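Local coordinates for precorrin-6Y C5,15-methyltransferase (Decarboxylating) (Geobacter metallireducens, PDB 3E05), which probably methylates precorrin-6Y with S-adenosylmethionine and decarboxylates it in cobalamin biosynthesis, this chain being the C-terminal domain of the longer enzyme, at residues 165-170 / 187-192. Sequence-based numbering, arbitrary orientation.
Sequences ACVNVA and VYIITA
The C-terminal beta hairpin of this Rossmann-like methyltransferase domain, whose strand order 3-2-1-4-5-7-6 is that of the class I methyltransferases, brings Ala165, Cys166 and Val167 against Ile189, Tyr188 and Val187. Two antiparallel hydrogen-bonded pairs flank the non-hydrogen-bonded pair Cys166-Tyr188. Ala165 and Ile189 exchange two backbone bonds, the shorter from Ile189 N to Ala165 O at 2.8 Å. Val167 and Val187 do the same, with the bond from Val187 N to Val167 O stretching to 3.2 Å; the other two lie in between. On the sheet face that carries Cys166 and Tyr188, SG stands anti to the backbone N (chi1 -177°), which carries it over one face of the Tyr188 ring, 3.9 Å from the centroid and shifted toward the rim. Cys166 CB rests 3.6 Å from Tyr188 CE1. On the other face of the sheet, Val167 CG2 meets Ile189 CD1 at 3.8 Å; Val167 packs on Val28 and Ile189 on Val31 of helix 26-35. Strand 161-173 does not end the sheet: it pairs antiparallel with a strand of the second subunit. Tyr188 OH hydrogen-bonds Tyr188 OH of the fourth subunit; an alanine here would probably take the ring from under the Cys166 sulfur and leave that tyrosine without its hydroxyl partner. The sulfur lies over the hydroxyl half of the ring, near CE1 and CZ, tying hairpin packing to subunit association.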
ATOM      1  N   ALA D 165      -2.135  -0.502 -12.996  1.00 24.67           N
ATOM      2  CA  ALA D 165      -1.864   0.331 -11.811  1.00 28.48           C
ATOM      3  C   ALA D 165      -2.606  -0.229 -10.593  1.00 28.92           C
ATOM      4  O   ALA D 165      -3.840  -0.275 -10.557  1.00 28.40           O
ATOM      5  CB  ALA D 165      -2.256   1.773 -12.066  1.00 21.92           C
ATOM      6  N   CYS D 166      -1.850  -0.679  -9.597  1.00 23.99           N
ATOM      7  CA  CYS D 166      -2.456  -1.199  -8.382  1.00 24.50           C
ATOM      8  C   CYS D 166      -2.567  -0.062  -7.405  1.00 26.20           C
ATOM      9  O   CYS D 166      -1.559   0.540  -7.006  1.00 23.39           O
ATOM     10  CB  CYS D 166      -1.648  -2.346  -7.773  1.00 27.78           C
ATOM     11  SG  CYS D 166      -2.454  -3.031  -6.313  1.00 26.70           S
ATOM     12  N   VAL D 167      -3.805   0.236  -7.034  1.00 25.15           N
ATOM     13  CA  VAL D 167      -4.106   1.400  -6.212  1.00 22.63           C
ATOM     14  C   VAL D 167      -4.564   0.933  -4.847  1.00 24.43           C
ATOM     15  O   VAL D 167      -5.545   0.201  -4.726  1.00 24.04           O
ATOM     16  CB  VAL D 167      -5.174   2.323  -6.888  1.00 26.27           C
ATOM     17  CG1 VAL D 167      -5.653   3.419  -5.921  1.00 26.60           C
ATOM     18  CG2 VAL D 167      -4.607   2.933  -8.183  1.00 26.08           C
ATOM     19  N   ASN D 168      -3.824   1.354  -3.831  1.00 24.28           N
ATOM     20  CA  ASN D 168      -4.147   1.042  -2.448  1.00 23.73           C
ATOM     21  C   ASN D 168      -4.495   2.340  -1.733  1.00 21.87           C
ATOM     22  O   ASN D 168      -3.702   3.278  -1.739  1.00 28.80           O
ATOM     23  CB  ASN D 168      -2.973   0.351  -1.744  1.00 23.19           C
ATOM     24  CG  ASN D 168      -3.030  -1.168  -1.862  1.00 23.53           C
ATOM     25  OD1 ASN D 168      -3.804  -1.824  -1.174  1.00 24.14           O
ATOM     26  ND2 ASN D 168      -2.201  -1.728  -2.739  1.00 21.32           N
ATOM     27  N   VAL D 169      -5.669   2.368  -1.106  1.00 25.52           N
ATOM     28  CA  VAL D 169      -6.153   3.560  -0.394  1.00 22.36           C
ATOM     29  C   VAL D 169      -6.447   3.193   1.060  1.00 21.55           C
ATOM     30  O   VAL D 169      -7.171   2.229   1.323  1.00 23.60           O
ATOM     31  CB  VAL D 169      -7.464   4.092  -1.049  1.00 24.52           C
ATOM     32  CG1 VAL D 169      -8.067   5.227  -0.216  1.00 25.21           C
ATOM     33  CG2 VAL D 169      -7.224   4.527  -2.527  1.00 25.47           C
ATOM     34  N   ALA D 170      -5.890   3.948   2.009  1.00 21.83           N
ATOM     35  CA  ALA D 170      -6.295   3.820   3.422  1.00 23.48           C
ATOM     36  C   ALA D 170      -6.790   5.166   3.881  1.00 26.44           C
ATOM     37  O   ALA D 170      -6.136   6.162   3.619  1.00 28.68           O
ATOM     38  CB  ALA D 170      -5.138   3.387   4.277  1.00 25.72           C
ATOM     39  N   VAL D 187      -7.200  -2.287  -5.765  1.00 24.86           N
ATOM     40  CA  VAL D 187      -7.822  -2.407  -7.082  1.00 25.78           C
ATOM     41  C   VAL D 187      -6.757  -2.281  -8.155  1.00 22.81           C
ATOM     42  O   VAL D 187      -5.889  -1.400  -8.115  1.00 22.18           O
ATOM     43  CB  VAL D 187      -8.993  -1.370  -7.322  1.00 24.30           C
ATOM     44  CG1 VAL D 187      -9.673  -1.607  -8.676  1.00 27.48           C
ATOM     45  CG2 VAL D 187     -10.045  -1.427  -6.211  1.00 29.97           C
ATOM     46  N   TYR D 188      -6.810  -3.187  -9.125  1.00 22.94           N
ATOM     47  CA  TYR D 188      -5.901  -3.119 -10.248  1.00 22.75           C
ATOM     48  C   TYR D 188      -6.616  -2.421 -11.395  1.00 23.33           C
ATOM     49  O   TYR D 188      -7.589  -2.952 -11.919  1.00 26.00           O
ATOM     50  CB  TYR D 188      -5.503  -4.539 -10.677  1.00 26.08           C
ATOM     51  CG  TYR D 188      -4.631  -5.224  -9.650  1.00 24.46           C
ATOM     52  CD1 TYR D 188      -3.240  -5.098  -9.713  1.00 26.79           C
ATOM     53  CD2 TYR D 188      -5.192  -5.951  -8.596  1.00 26.31           C
ATOM     54  CE1 TYR D 188      -2.409  -5.747  -8.773  1.00 26.85           C
ATOM     55  CE2 TYR D 188      -4.376  -6.567  -7.629  1.00 28.39           C
ATOM     56  CZ  TYR D 188      -2.990  -6.466  -7.734  1.00 32.73           C
ATOM     57  OH  TYR D 188      -2.184  -7.059  -6.778  1.00 30.53           O
ATOM     58  N   ILE D 189      -6.147  -1.220 -11.734  1.00 22.98           N
ATOM     59  CA  ILE D 189      -6.712  -0.453 -12.840  1.00 23.29           C
ATOM     60  C   ILE D 189      -5.885  -0.729 -14.094  1.00 22.83           C
ATOM     61  O   ILE D 189      -4.725  -0.326 -14.210  1.00 25.01           O
ATOM     62  CB  ILE D 189      -6.767   1.055 -12.509  1.00 27.49           C
ATOM     63  CG1 ILE D 189      -7.622   1.261 -11.249  1.00 26.85           C
ATOM     64  CG2 ILE D 189      -7.273   1.867 -13.708  1.00 25.23           C
ATOM     65  CD1 ILE D 189      -7.537   2.633 -10.635  1.00 24.47           C
ATOM     66  N   ILE D 190      -6.525  -1.413 -15.040  1.00 24.52           N
ATOM     67  CA  ILE D 190      -5.875  -1.834 -16.282  1.00 24.02           C
ATOM     68  C   ILE D 190      -6.297  -0.907 -17.420  1.00 26.84           C
ATOM     69  O   ILE D 190      -7.487  -0.791 -17.697  1.00 28.64           O
ATOM     70  CB  ILE D 190      -6.267  -3.289 -16.620  1.00 26.51           C
ATOM     71  CG1 ILE D 190      -5.945  -4.211 -15.442  1.00 27.03           C
ATOM     72  CG2 ILE D 190      -5.575  -3.757 -17.912  1.00 27.91           C
ATOM     73  CD1 ILE D 190      -6.604  -5.568 -15.495  1.00 29.24           C
ATOM     74  N   THR D 191      -5.325  -0.251 -18.050  1.00 26.31           N
ATOM     75  CA  THR D 191      -5.556   0.655 -19.170  1.00 26.72           C
ATOM     76  C   THR D 191      -4.915   0.115 -20.442  1.00 31.93           C
ATOM     77  O   THR D 191      -3.743  -0.247 -20.454  1.00 28.94           O
ATOM     78  CB  THR D 191      -5.060   2.068 -18.842  1.00 28.04           C
ATOM     79  OG1 THR D 191      -5.615   2.461 -17.582  1.00 27.57           O
ATOM     80  CG2 THR D 191      -5.506   3.079 -19.922  1.00 31.67           C
ATOM     81  N   ALA D 192      -5.701   0.066 -21.516  1.00 31.74           N
ATOM     82  CA  ALA D 192      -5.244  -0.503 -22.776  1.00 30.74           C
ATOM     83  C   ALA D 192      -5.598   0.414 -23.933  1.00 33.10           C
ATOM     84  O   ALA D 192      -6.718   0.923 -24.017  1.00 29.32           O
ATOM     85  CB  ALA D 192      -5.838  -1.872 -22.979  1.00 31.86           C
TER